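Local coordinates for neurotoxin (Clostridium botulinum, PDB 1ZB7), which acts in the host cytosol as a zinc endopeptidase that cleaves the synaptobrevins VAMP1, VAMP2 and VAMP3, cutting an Ala-Ala bond in VAMP2, at residues I116-N121 with N301-V306; P126-A131 with S308-G313; N295-A300 with Y337-D342; N135-K140 with G153-L158; M22-D27 with I159-G164. All blocks are in the same frame, centred on the assembly; numbering follows the deposited sequence.

Contact 1. Residues I116-N121 with N301-V306; sequences IPYLGN and NRLNIV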
# COMPACT_ATOMS: atom_id res chain seq x y z
N ILE A 116 9.38 31.07 -8.51
CA ILE A 116 10.04 31.77 -7.43
C ILE A 116 9.17 31.73 -6.19
O ILE A 116 7.99 31.98 -6.27
CB ILE A 116 10.38 33.19 -7.95
CG1 ILE A 116 11.68 33.16 -8.68
CG2 ILE A 116 10.39 34.32 -6.94
CD1 ILE A 116 11.41 33.01 -10.08
N PRO A 117 9.74 31.36 -5.05
CA PRO A 117 9.02 31.49 -3.78
C PRO A 117 8.54 32.93 -3.54
O PRO A 117 9.16 33.91 -4.01
CB PRO A 117 10.05 31.05 -2.71
CG PRO A 117 11.28 30.65 -3.49
CD PRO A 117 11.07 30.76 -4.92
N TYR A 118 7.38 33.04 -2.89
CA TYR A 118 6.89 34.28 -2.41
C TYR A 118 7.88 34.89 -1.42
O TYR A 118 8.50 34.20 -0.59
CB TYR A 118 5.50 34.07 -1.81
CG TYR A 118 4.76 35.36 -1.46
CD1 TYR A 118 3.95 35.98 -2.41
CD2 TYR A 118 4.89 35.96 -0.20
CE1 TYR A 118 3.25 37.20 -2.11
CE2 TYR A 118 4.19 37.20 0.10
CZ TYR A 118 3.39 37.80 -0.88
OH TYR A 118 2.74 38.99 -0.69
N LEU A 119 8.08 36.20 -1.53
CA LEU A 119 8.87 37.00 -0.54
C LEU A 119 8.18 37.17 0.82
O LEU A 119 7.74 38.24 1.19
CB LEU A 119 9.25 38.34 -1.15
CG LEU A 119 9.87 38.32 -2.53
CD1 LEU A 119 10.29 39.65 -2.94
CD2 LEU A 119 11.11 37.33 -2.65
N GLY A 120 8.07 36.09 1.57
CA GLY A 120 7.47 36.12 2.88
C GLY A 120 6.98 34.75 3.30
O GLY A 120 7.18 33.79 2.63
N ASN A 121 6.28 34.70 4.42
CA ASN A 121 5.70 33.47 4.99
C ASN A 121 4.69 33.93 6.01
O ASN A 121 4.51 35.09 6.15
CB ASN A 121 6.74 32.54 5.64
CG ASN A 121 7.66 33.25 6.62
OD1 ASN A 121 7.22 33.87 7.56
ND2 ASN A 121 8.96 33.07 6.44
N ASN A 301 -4.74 37.76 -2.15
CA ASN A 301 -5.06 38.72 -1.09
C ASN A 301 -3.81 39.52 -0.57
O ASN A 301 -3.87 40.73 -0.44
CB ASN A 301 -5.72 38.06 0.14
CG ASN A 301 -7.13 37.38 -0.13
OD1 ASN A 301 -7.85 37.75 -1.04
ND2 ASN A 301 -7.49 36.37 0.71
N ARG A 302 -2.70 38.84 -0.29
CA ARG A 302 -1.43 39.48 0.09
C ARG A 302 -0.93 40.49 -0.95
O ARG A 302 -0.57 41.63 -0.58
CB ARG A 302 -0.29 38.44 0.48
CG ARG A 302 -0.51 38.04 1.90
CD ARG A 302 0.19 36.79 2.48
NE ARG A 302 1.42 37.24 3.09
CZ ARG A 302 1.82 37.18 4.35
NH1 ARG A 302 1.14 36.63 5.35
NH2 ARG A 302 3.03 37.66 4.56
N LEU A 303 -1.00 40.11 -2.24
CA LEU A 303 -0.49 40.91 -3.30
C LEU A 303 -1.27 42.21 -3.36
O LEU A 303 -0.72 43.21 -3.71
CB LEU A 303 -0.59 40.19 -4.66
CG LEU A 303 0.47 39.16 -4.99
CD1 LEU A 303 0.31 38.75 -6.44
CD2 LEU A 303 1.90 39.64 -4.72
N ASN A 304 -2.56 42.16 -3.01
CA ASN A 304 -3.38 43.32 -3.07
C ASN A 304 -3.08 44.31 -1.99
O ASN A 304 -3.62 45.31 -2.03
CB ASN A 304 -4.88 42.94 -3.06
CG ASN A 304 -5.28 42.28 -4.34
OD1 ASN A 304 -4.57 42.42 -5.32
ND2 ASN A 304 -6.35 41.50 -4.33
N ILE A 305 -2.29 43.98 -0.99
CA ILE A 305 -1.99 44.89 0.07
C ILE A 305 -0.54 45.12 0.27
O ILE A 305 -0.23 45.92 1.11
CB ILE A 305 -2.63 44.50 1.49
CG1 ILE A 305 -2.12 43.22 2.02
CG2 ILE A 305 -4.19 44.61 1.45
CD1 ILE A 305 -2.93 42.77 3.29
N VAL A 306 0.33 44.49 -0.51
CA VAL A 306 1.76 44.74 -0.42
C VAL A 306 2.06 46.04 -0.96
O VAL A 306 1.52 46.41 -1.99
CB VAL A 306 2.71 43.59 -1.17
CG1 VAL A 306 4.21 44.03 -1.29
CG2 VAL A 306 2.62 42.45 -0.40
O HOH W 1 2.92 39.80 1.77
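Tyr118 docks on the C-terminal end of helix 282-303, meeting Arg302, Leu303 and Val306, in the clostridial neurotoxin protease fold. It sits in the loop between helix 103-114 and strand 128-129, where the next residue, Leu119, is the centre of an inverse gamma turn. The ring runs out toward the helix because CG lies anti to the backbone N and beside the carbonyl carbon (chi1 -170°). Leu303 CD2 touches the ring edge, 3.8 Å from Tyr118 CE1. The phenol oxygen is pressed among carbons: Tyr118 OH lies 3.3 Å from Arg302 CB and 3.5 Å from Val306 CG2. A water gives the oxygen a polar partner. Tyr118 OH donates to this water at 2.6 Å, in the plane of the ring. The same water accepts from Arg302 NE at 3.2 Å and so ties phenol to guanidinium. The arginine chain bends at chi3 (93°), and its head group runs on past the phenol toward Asn121. Ring and guanidinium planes stand 85° apart. Beyond the water bridge, the guanidinium comes up to the backbone of Asn121. Arg302 NH2 donates a hydrogen bond to Thr124 O.

Contact 2. Residues P126-A131 with S308-G313; sequences PDKFAA and SAQGSG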
# COMPACT_ATOMS: atom_id res chain seq x y z
N PRO A 126 1.57 40.99 6.05
CA PRO A 126 0.90 40.80 4.79
C PRO A 126 1.07 41.98 3.83
O PRO A 126 1.02 41.79 2.64
CB PRO A 126 -0.58 40.68 5.21
CG PRO A 126 -0.51 40.08 6.57
CD PRO A 126 0.59 40.94 7.17
N ASP A 127 1.28 43.16 4.38
CA ASP A 127 1.50 44.33 3.60
C ASP A 127 2.97 44.58 3.15
O ASP A 127 3.25 45.60 2.49
CB ASP A 127 0.88 45.52 4.28
CG ASP A 127 1.69 46.09 5.47
OD1 ASP A 127 2.47 45.37 6.11
OD2 ASP A 127 1.42 47.29 5.83
N LYS A 128 3.85 43.62 3.48
CA LYS A 128 5.24 43.65 2.99
C LYS A 128 5.77 42.39 2.24
O LYS A 128 5.19 41.33 2.31
CB LYS A 128 6.22 43.99 4.12
CG LYS A 128 6.32 45.42 4.38
CD LYS A 128 7.15 45.74 5.60
CE LYS A 128 7.04 47.20 6.01
NZ LYS A 128 8.30 47.94 5.57
N PHE A 129 6.75 42.65 1.37
CA PHE A 129 7.62 41.73 0.89
C PHE A 129 8.85 41.68 1.86
O PHE A 129 9.34 42.74 2.33
CB PHE A 129 8.08 42.00 -0.52
CG PHE A 129 7.02 41.76 -1.64
CD1 PHE A 129 6.13 40.68 -1.59
CD2 PHE A 129 7.01 42.55 -2.78
CE1 PHE A 129 5.26 40.41 -2.67
CE2 PHE A 129 6.15 42.27 -3.84
CZ PHE A 129 5.25 41.30 -3.79
N ALA A 130 9.30 40.47 2.13
CA ALA A 130 10.44 40.20 2.99
C ALA A 130 11.30 39.11 2.26
O ALA A 130 10.91 37.99 2.21
CB ALA A 130 9.95 39.68 4.40
N ALA A 131 12.39 39.50 1.64
CA ALA A 131 13.33 38.59 0.99
C ALA A 131 14.28 37.94 1.97
O ALA A 131 14.85 36.91 1.70
CB ALA A 131 14.10 39.34 -0.06
N SER A 308 5.29 47.63 0.27
CA SER A 308 6.70 47.84 0.41
C SER A 308 7.37 46.55 0.81
O SER A 308 6.76 45.48 1.00
CB SER A 308 7.04 48.97 1.42
OG SER A 308 6.50 48.62 2.71
N ALA A 309 8.67 46.65 0.92
CA ALA A 309 9.52 45.60 1.24
C ALA A 309 10.20 45.88 2.57
O ALA A 309 10.38 47.00 2.92
CB ALA A 309 10.54 45.45 0.14
N GLN A 310 10.60 44.84 3.30
CA GLN A 310 11.30 45.03 4.58
C GLN A 310 12.66 45.70 4.42
O GLN A 310 13.05 46.53 5.30
CB GLN A 310 11.40 43.74 5.37
CG GLN A 310 10.20 43.61 6.41
CD GLN A 310 10.21 42.24 7.07
OE1 GLN A 310 11.15 41.45 6.86
NE2 GLN A 310 9.16 41.94 7.84
N GLY A 311 13.31 45.42 3.30
CA GLY A 311 14.66 45.87 3.04
C GLY A 311 14.69 46.77 1.82
O GLY A 311 13.67 47.44 1.47
N SER A 312 15.85 46.86 1.19
CA SER A 312 16.09 47.87 0.17
C SER A 312 16.28 47.06 -1.08
O SER A 312 16.51 45.88 -0.98
CB SER A 312 17.34 48.72 0.51
OG SER A 312 18.49 47.87 0.58
N GLY A 313 16.13 47.66 -2.26
CA GLY A 313 16.37 46.95 -3.52
C GLY A 313 15.20 46.17 -4.11
O GLY A 313 15.24 45.80 -5.27
O HOH W 2 12.87 42.66 1.72
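Lys128 lies along Ser308 on one face of a short two-stranded parallel sheet, formed by strands 128-129 and 308-309. Its CB starts 3.5 Å from Ser308 O. CG then passes the same serine, 3.4 Å from Ser308 O. The next carbon, CD, meets the chain of Gln310 at about a right angle, with Lys128 CD 3.8 Å from Gln310 CG. CE comes back to the serine hydroxyl, 3.6 Å from Ser308 OG. The chain is extended as far as CE and bends at its last torsion (chi4 -103°). This bend brings the amine to two oxygens of the other strand. Both bonds are weak: Lys128 NZ to Ser308 OG at 3.4 Å, and Lys128 NZ to Ala309 O at 3.5 Å.

The backbone carries the firmer links. Phe129 N donates to Ser308 O at 2.9 Å, with an angle of 161° at the hydrogen. Gln310 N donates to Phe129 O at 2.6 Å, nearly along the C=O axis. Phe129 thus bonds to the residues before and after Ala309, the usual parallel pattern. A water accepts from Ala131 N and Gly311 N and continues the link after the strands part.

On the other face, the Phe129 ring leads away from Ala309, although the two CB atoms meet, and packs on Leu303, Ile316, Tyr319 and Lys320. Between the segments the firm bonds are the two backbone ones; Asp127 also bonds to the backbone of Ser307. The buried phenylalanine adds packing. The lysine amine, at the partly exposed margin, probably adds little beyond a loose electrostatic hold.

Contact 3. Residues N295-A300 with Y337-D342; sequences NFQDIA and YSVDKD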
# COMPACT_ATOMS: atom_id res chain seq x y z
N ASN A 295 -4.90 28.50 -0.70
CA ASN A 295 -3.51 28.96 -0.69
C ASN A 295 -3.27 30.05 -1.80
O ASN A 295 -2.65 31.06 -1.56
CB ASN A 295 -2.52 27.77 -0.88
CG ASN A 295 -2.35 26.92 0.32
OD1 ASN A 295 -2.85 27.23 1.35
ND2 ASN A 295 -1.62 25.80 0.18
N PHE A 296 -3.71 29.79 -3.03
CA PHE A 296 -3.54 30.78 -4.10
C PHE A 296 -4.29 32.08 -3.77
O PHE A 296 -3.73 33.18 -3.97
CB PHE A 296 -3.99 30.21 -5.45
CG PHE A 296 -2.96 29.34 -6.16
CD1 PHE A 296 -2.10 28.48 -5.48
CD2 PHE A 296 -2.93 29.33 -7.52
CE1 PHE A 296 -1.20 27.64 -6.16
CE2 PHE A 296 -2.00 28.48 -8.21
CZ PHE A 296 -1.17 27.64 -7.50
N GLN A 297 -5.56 31.96 -3.30
CA GLN A 297 -6.32 33.13 -2.90
C GLN A 297 -5.60 33.92 -1.78
O GLN A 297 -5.53 35.13 -1.83
CB GLN A 297 -7.76 32.79 -2.49
CG GLN A 297 -8.55 32.10 -3.66
CD GLN A 297 -9.90 31.44 -3.24
OE1 GLN A 297 -10.04 30.94 -2.09
NE2 GLN A 297 -10.87 31.45 -4.16
N ASP A 298 -5.02 33.23 -0.81
CA ASP A 298 -4.23 33.91 0.21
C ASP A 298 -3.09 34.74 -0.37
O ASP A 298 -2.81 35.86 0.13
CB ASP A 298 -3.72 32.94 1.28
CG ASP A 298 -4.88 32.26 2.11
OD1 ASP A 298 -6.03 32.72 2.21
OD2 ASP A 298 -4.61 31.21 2.67
N ILE A 299 -2.43 34.20 -1.39
CA ILE A 299 -1.33 34.90 -2.06
C ILE A 299 -1.86 36.10 -2.82
O ILE A 299 -1.31 37.19 -2.71
CB ILE A 299 -0.47 33.98 -2.95
CG1 ILE A 299 0.21 32.91 -2.05
CG2 ILE A 299 0.52 34.78 -3.81
CD1 ILE A 299 0.99 33.46 -0.85
N ALA A 300 -2.95 35.89 -3.56
CA ALA A 300 -3.60 37.01 -4.25
C ALA A 300 -4.04 38.10 -3.24
O ALA A 300 -3.73 39.27 -3.48
CB ALA A 300 -4.80 36.55 -5.18
N TYR A 337 -5.64 41.68 -7.88
CA TYR A 337 -5.49 40.31 -8.23
C TYR A 337 -6.54 39.43 -7.64
O TYR A 337 -7.01 39.64 -6.50
CB TYR A 337 -4.12 39.79 -7.80
CG TYR A 337 -2.99 40.64 -8.34
CD1 TYR A 337 -2.50 40.45 -9.64
CD2 TYR A 337 -2.46 41.69 -7.57
CE1 TYR A 337 -1.46 41.22 -10.12
CE2 TYR A 337 -1.42 42.53 -8.06
CZ TYR A 337 -0.91 42.26 -9.33
OH TYR A 337 0.16 43.00 -9.79
N SER A 338 -6.92 38.43 -8.44
CA SER A 338 -7.91 37.45 -8.04
C SER A 338 -7.57 36.11 -8.71
O SER A 338 -6.71 36.03 -9.58
CB SER A 338 -9.33 37.93 -8.33
OG SER A 338 -9.57 37.83 -9.74
N VAL A 339 -8.16 35.04 -8.19
CA VAL A 339 -8.01 33.68 -8.72
C VAL A 339 -9.20 33.35 -9.58
O VAL A 339 -10.36 33.30 -9.09
CB VAL A 339 -7.94 32.63 -7.61
CG1 VAL A 339 -7.78 31.20 -8.22
CG2 VAL A 339 -6.80 32.91 -6.67
N ASP A 340 -8.91 33.10 -10.84
CA ASP A 340 -9.88 32.61 -11.81
C ASP A 340 -9.95 31.10 -11.71
O ASP A 340 -8.92 30.40 -11.74
CB ASP A 340 -9.46 33.03 -13.23
CG ASP A 340 -10.45 32.61 -14.29
OD1 ASP A 340 -11.42 33.36 -14.50
OD2 ASP A 340 -10.30 31.54 -14.90
N LYS A 341 -11.18 30.59 -11.59
CA LYS A 341 -11.44 29.17 -11.38
C LYS A 341 -10.97 28.31 -12.55
O LYS A 341 -10.40 27.30 -12.33
CB LYS A 341 -12.92 28.88 -11.09
CG LYS A 341 -13.46 29.44 -9.72
CD LYS A 341 -12.59 29.17 -8.43
CE LYS A 341 -12.98 30.13 -7.22
NZ LYS A 341 -12.07 31.39 -7.07
N ASP A 342 -11.17 28.71 -13.78
CA ASP A 342 -10.65 27.93 -14.91
C ASP A 342 -9.13 27.94 -15.00
O ASP A 342 -8.50 26.92 -15.29
CB ASP A 342 -11.24 28.44 -16.23
CG ASP A 342 -12.75 28.13 -16.33
OD1 ASP A 342 -13.09 26.99 -16.01
OD2 ASP A 342 -13.58 29.03 -16.74
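Phe296 and Val339 meet without using the phenylalanine ring: Phe296 CB lies 4.1 Å from Val339 CG2. The ring itself leads away, into edge-to-face pairs with Tyr327 and Phe344. Tyr337 behaves alike. Its CB faces the helix, 4.2 Å from Ala300 CB, while its ring turns off to pack on Leu303, Lys320 and Lys324. Both residues thus give their CB to this contact and their rings to other neighbours.

Between them, Val339 packs against the side of helix 282-303. Its CG1 is anti to the backbone N (chi1 -180°), and CG2 is the branch set against the helix. Val339 CG2 touches Gln297 CG at 3.6 Å. It also comes 3.7 Å from Gln297 N, so the methyl rests on the helix backbone itself. Ala300 CB closes the other end of this patch, 4.0 Å from Tyr337 O.

Gln297 crosses both Val339 and Lys341 at about a right angle, and its amide ends beside the lysine amine. Lys341 is bent at chi2 and chi4, which folds the amine back over its own segment. There Lys341 NZ gives a weak bond to Val339 O at 3.3 Å. Asp340 is the N-cap of helix 341-354, and its carboxylate accepts from the backbone N of Lys343.

The joint therefore seats the turn between strand 337-338 and helix 341-354 on the side of helix 282-303. It is held mainly by aliphatic carbons, with the Lys341 amine at the exposed margin. Here the hold is probably mostly van der Waals; the weak bond from Lys341 lies within its own segment.

Contact 4. Residues N135-K140 with G153-L158; sequences NVSINK and GLMTNL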
# COMPACT_ATOMS: atom_id res chain seq x y z
N ASN A 135 12.93 30.79 4.05
CA ASN A 135 12.31 30.12 2.89
C ASN A 135 12.65 30.77 1.53
O ASN A 135 12.25 30.25 0.47
CB ASN A 135 10.77 29.97 3.02
CG ASN A 135 10.04 31.25 3.29
OD1 ASN A 135 10.28 31.92 4.31
ND2 ASN A 135 9.04 31.57 2.43
N VAL A 136 13.29 31.94 1.56
CA VAL A 136 13.55 32.68 0.35
C VAL A 136 15.07 32.76 -0.05
O VAL A 136 15.41 32.52 -1.22
CB VAL A 136 12.91 34.12 0.39
CG1 VAL A 136 13.41 34.94 -0.79
CG2 VAL A 136 11.36 34.07 0.33
N SER A 137 15.89 33.16 0.92
CA SER A 137 17.29 33.60 0.79
C SER A 137 18.31 32.77 1.62
O SER A 137 18.05 32.36 2.75
CB SER A 137 17.49 35.06 1.19
OG SER A 137 16.80 35.99 0.30
N ILE A 138 19.47 32.54 0.99
CA ILE A 138 20.70 32.01 1.60
C ILE A 138 21.80 33.05 1.51
O ILE A 138 21.66 34.10 0.89
CB ILE A 138 21.16 30.69 0.88
CG1 ILE A 138 21.48 30.88 -0.62
CG2 ILE A 138 20.05 29.68 1.00
CD1 ILE A 138 22.24 29.65 -1.24
N ASN A 139 22.91 32.77 2.18
CA ASN A 139 24.10 33.61 2.14
C ASN A 139 25.01 33.17 0.98
O ASN A 139 25.31 31.99 0.81
CB ASN A 139 24.94 33.45 3.36
CG ASN A 139 24.30 33.98 4.64
OD1 ASN A 139 23.73 35.05 4.69
ND2 ASN A 139 24.49 33.21 5.74
N LYS A 140 25.46 34.16 0.26
CA LYS A 140 26.48 34.05 -0.76
C LYS A 140 27.68 34.92 -0.35
O LYS A 140 27.55 36.04 0.16
CB LYS A 140 25.86 34.57 -2.08
CG LYS A 140 26.83 35.16 -3.14
CD LYS A 140 25.99 35.67 -4.39
CE LYS A 140 26.88 35.81 -5.62
NZ LYS A 140 26.28 36.81 -6.60
N GLY A 153 22.74 38.39 0.37
CA GLY A 153 21.60 37.51 0.25
C GLY A 153 21.46 36.96 -1.18
O GLY A 153 21.95 37.57 -2.09
N LEU A 154 20.90 35.76 -1.35
CA LEU A 154 20.78 35.16 -2.65
C LEU A 154 19.57 34.33 -2.68
O LEU A 154 19.44 33.40 -1.90
CB LEU A 154 22.01 34.26 -3.04
CG LEU A 154 21.87 33.49 -4.40
CD1 LEU A 154 21.90 34.45 -5.59
CD2 LEU A 154 22.94 32.44 -4.60
N MET A 155 18.72 34.61 -3.67
CA MET A 155 17.49 33.90 -3.85
C MET A 155 17.68 32.77 -4.88
O MET A 155 18.28 32.97 -5.93
CB MET A 155 16.44 34.89 -4.28
CG MET A 155 16.11 35.99 -3.21
SD MET A 155 15.07 37.36 -3.86
CE MET A 155 14.01 36.33 -5.02
N THR A 156 17.18 31.57 -4.55
CA THR A 156 17.30 30.44 -5.39
C THR A 156 15.97 29.69 -5.39
O THR A 156 15.22 29.82 -4.45
CB THR A 156 18.44 29.43 -4.82
OG1 THR A 156 18.03 28.83 -3.59
CG2 THR A 156 19.72 30.12 -4.53
N ASN A 157 15.72 28.83 -6.38
CA ASN A 157 14.55 27.92 -6.36
C ASN A 157 14.89 26.48 -5.87
O ASN A 157 14.12 25.87 -5.14
CB ASN A 157 13.88 27.89 -7.74
CG ASN A 157 13.19 29.18 -8.10
OD1 ASN A 157 13.32 30.22 -7.41
ND2 ASN A 157 12.40 29.12 -9.13
N LEU A 158 16.05 25.97 -6.33
CA LEU A 158 16.53 24.63 -6.15
C LEU A 158 18.04 24.58 -5.97
O LEU A 158 18.81 25.14 -6.81
CB LEU A 158 16.11 23.74 -7.33
CG LEU A 158 16.51 22.26 -7.22
CD1 LEU A 158 15.97 21.57 -5.95
CD2 LEU A 158 16.09 21.55 -8.47
O HOH W 3 17.86 31.15 -1.65
O HOH W 4 13.98 32.24 -3.33
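Ile138 and Leu154 exchange backbone hydrogen bonds, and the two are unequal. Ile138 N donates to Leu154 O at 3.0 Å, almost straight at 172°, though the donor is tilted out of the carbonyl plane. In return Leu154 N reaches Ile138 O at 2.9 Å, but the bond is bent to 128° and weak. Leu154 O has a second partner, a water that donates to it at 2.8 Å.

That water lies where the strands separate. It also donates to Val136 O at 2.8 Å and accepts from Thr156 OG1 at 3.0 Å. The threonine hydroxyl is set between its backbone N and carbonyl carbon (chi1 68°), which aims it at the water and leaves CG2 for Ile138 CD1. A second water donates to Val136 O at 2.6 Å and to Thr156 O at 2.9 Å. Two waters therefore satisfy Val136 O in place of a direct strand bond.

These strands, 137-142 and 150-155, form an antiparallel beta hairpin at one margin of the mixed sheet. Within the chain, 150-155 is the outermost strand there. Ile138, Leu154 and Lys140 share one face, with the side chains of Ile138 and Leu154 running alongside each other. The neighbouring strand 19-23 adds Ile20 and Met22 to this face. On the other face Met155 CG passes Ser137 OG; it also packs on Val136 CG1, just before the strand, at 3.8 Å. Ser137 OG is bonded to Ala131 O. Lys140 CB packs on Leu154 CB; its chain is extended and NZ donates to Asn16 O.

Contact 5. Residues M22-D27 with I159-G164; sequences MEPFND and IIFGPG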
# COMPACT_ATOMS: atom_id res chain seq x y z
N MET A 22 28.65 29.44 -1.11
CA MET A 22 27.34 29.64 -0.58
C MET A 22 27.13 28.86 0.71
O MET A 22 27.70 27.84 0.93
CB MET A 22 26.23 29.27 -1.61
CG MET A 22 26.17 27.83 -1.97
SD MET A 22 24.57 27.15 -2.32
CE MET A 22 24.12 27.99 -3.87
N GLU A 23 26.29 29.42 1.56
CA GLU A 23 25.98 28.86 2.84
C GLU A 23 24.46 28.67 2.85
O GLU A 23 23.73 29.59 3.04
CB GLU A 23 26.51 29.82 3.88
CG GLU A 23 26.79 29.25 5.19
CD GLU A 23 25.60 29.34 6.05
OE1 GLU A 23 25.47 30.43 6.67
OE2 GLU A 23 24.82 28.33 6.04
N PRO A 24 23.99 27.47 2.51
CA PRO A 24 22.54 27.24 2.31
C PRO A 24 21.67 26.83 3.50
O PRO A 24 20.50 26.59 3.33
CB PRO A 24 22.53 26.09 1.32
CG PRO A 24 23.84 25.36 1.55
CD PRO A 24 24.79 26.27 2.25
N PHE A 25 22.24 26.70 4.67
CA PHE A 25 21.52 26.28 5.88
C PHE A 25 21.67 27.48 6.73
O PHE A 25 22.78 28.00 6.85
CB PHE A 25 22.19 25.04 6.51
CG PHE A 25 22.41 23.92 5.53
CD1 PHE A 25 21.32 23.34 4.87
CD2 PHE A 25 23.71 23.46 5.22
CE1 PHE A 25 21.50 22.34 3.94
CE2 PHE A 25 23.90 22.42 4.28
CZ PHE A 25 22.79 21.87 3.63
N ASN A 26 20.61 28.04 7.25
CA ASN A 26 20.78 29.37 7.89
C ASN A 26 21.60 29.35 9.24
O ASN A 26 22.04 28.31 9.73
CB ASN A 26 19.43 30.10 7.90
CG ASN A 26 18.74 30.03 6.52
OD1 ASN A 26 18.15 28.99 6.17
ND2 ASN A 26 18.87 31.09 5.70
N ASP A 27 21.91 30.51 9.80
CA ASP A 27 23.26 30.62 10.39
C ASP A 27 23.45 30.38 11.91
O ASP A 27 22.77 31.01 12.76
CB ASP A 27 24.04 31.89 9.90
CG ASP A 27 23.13 33.03 9.35
OD1 ASP A 27 22.24 32.80 8.47
OD2 ASP A 27 23.39 34.19 9.78
N ILE A 159 18.45 23.97 -4.84
CA ILE A 159 19.80 23.56 -4.55
C ILE A 159 19.90 21.99 -4.42
O ILE A 159 19.15 21.37 -3.65
CB ILE A 159 20.40 24.31 -3.34
CG1 ILE A 159 20.33 25.79 -3.52
CG2 ILE A 159 21.86 23.89 -3.11
CD1 ILE A 159 20.47 26.56 -2.23
N ILE A 160 20.75 21.40 -5.28
CA ILE A 160 21.03 19.96 -5.29
C ILE A 160 22.38 19.67 -4.69
O ILE A 160 23.43 20.00 -5.25
CB ILE A 160 20.89 19.34 -6.69
CG1 ILE A 160 19.50 19.70 -7.24
CG2 ILE A 160 21.12 17.78 -6.62
CD1 ILE A 160 19.16 19.10 -8.58
N PHE A 161 22.33 19.05 -3.51
CA PHE A 161 23.47 18.40 -2.86
C PHE A 161 23.67 16.97 -3.26
O PHE A 161 22.79 16.32 -3.77
CB PHE A 161 23.30 18.44 -1.35
CG PHE A 161 23.72 19.72 -0.75
CD1 PHE A 161 24.95 19.82 -0.07
CD2 PHE A 161 22.91 20.82 -0.84
CE1 PHE A 161 25.34 21.02 0.49
CE2 PHE A 161 23.31 22.02 -0.30
CZ PHE A 161 24.52 22.12 0.34
N GLY A 162 24.86 16.48 -2.89
CA GLY A 162 25.15 15.09 -2.77
C GLY A 162 24.44 14.53 -1.53
O GLY A 162 23.77 15.27 -0.75
N PRO A 163 24.56 13.21 -1.31
CA PRO A 163 23.82 12.52 -0.25
C PRO A 163 24.35 12.79 1.14
O PRO A 163 25.47 13.31 1.31
CB PRO A 163 23.93 11.02 -0.65
CG PRO A 163 25.11 10.90 -1.54
CD PRO A 163 25.37 12.29 -2.14
N GLY A 164 23.54 12.52 2.16
CA GLY A 164 24.03 12.55 3.54
C GLY A 164 24.74 11.20 3.76
O GLY A 164 25.24 10.62 2.84
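Pro24, Phe25 and Met22 pack against Ile159 and Phe161 in the buried core on one face of the large mixed sheet. Two strands, 34-38 and 43-46, stand between strands 19-23 and 158-161 in the sheet order. The contact is thus made by side chains reaching across the sheet face, not by strand pairing. Ala36 and Val46 from the intervening strands line the same core.

Met22 and Ile159 approach tip to tip, with Met22 SD 4.1 Å from Ile159 CD1. The methionine chain is bent at chi2 and chi3, which presents the sulfur to the isoleucine. Ile159 CD1 also rests 4.1 Å from Pro24 CB, so one methyl fits against both residues.

Phe161 is met from two directions. Pro24 CG sits at the ring edge, in its plane, 3.5 Å from Phe161 CZ. Phe25 CZ lies over one face of the Phe161 ring; the two side chains arrive from opposite directions. The two ring centroids are 5.4 Å apart and the planes are inclined by 35°, an oblique pairing. Phe25 has further aromatic company: it stacks with Tyr52 and meets Phe50 nearly at a right angle.

The proline is shared by both rings. Its CG lies 4.0 Å above the plane of the Phe25 ring, offset toward the rim. The closest approach of the two phenylalanines is Phe25 CZ to Phe161 CZ, 3.7 Å.

In the fold
Contacts 1, 2 and 3 cluster round the C-terminal end of helix 282-303. The centres of contacts 1 and 2 are about 9 Å apart, joined by Leu119 O and Ala130 N. Contact 3 lies about 12 Å from contact 1 between centres, where Asn304 OD1 meets Tyr337 N. Asn135 links contact 4 to contact 1 through Gly120 and Asn121. Contacts 4 and 5, with centres about 11 Å apart, share the mixed sheet and meet at Asn139 O and Glu23 N. Contacts 3 and 5 are the farthest apart, about 32 Å between centres. At the end of segment 153-158 of contact 4, Leu158 packs on helix 224-239, which carries the HExxH zinc motif of this protease.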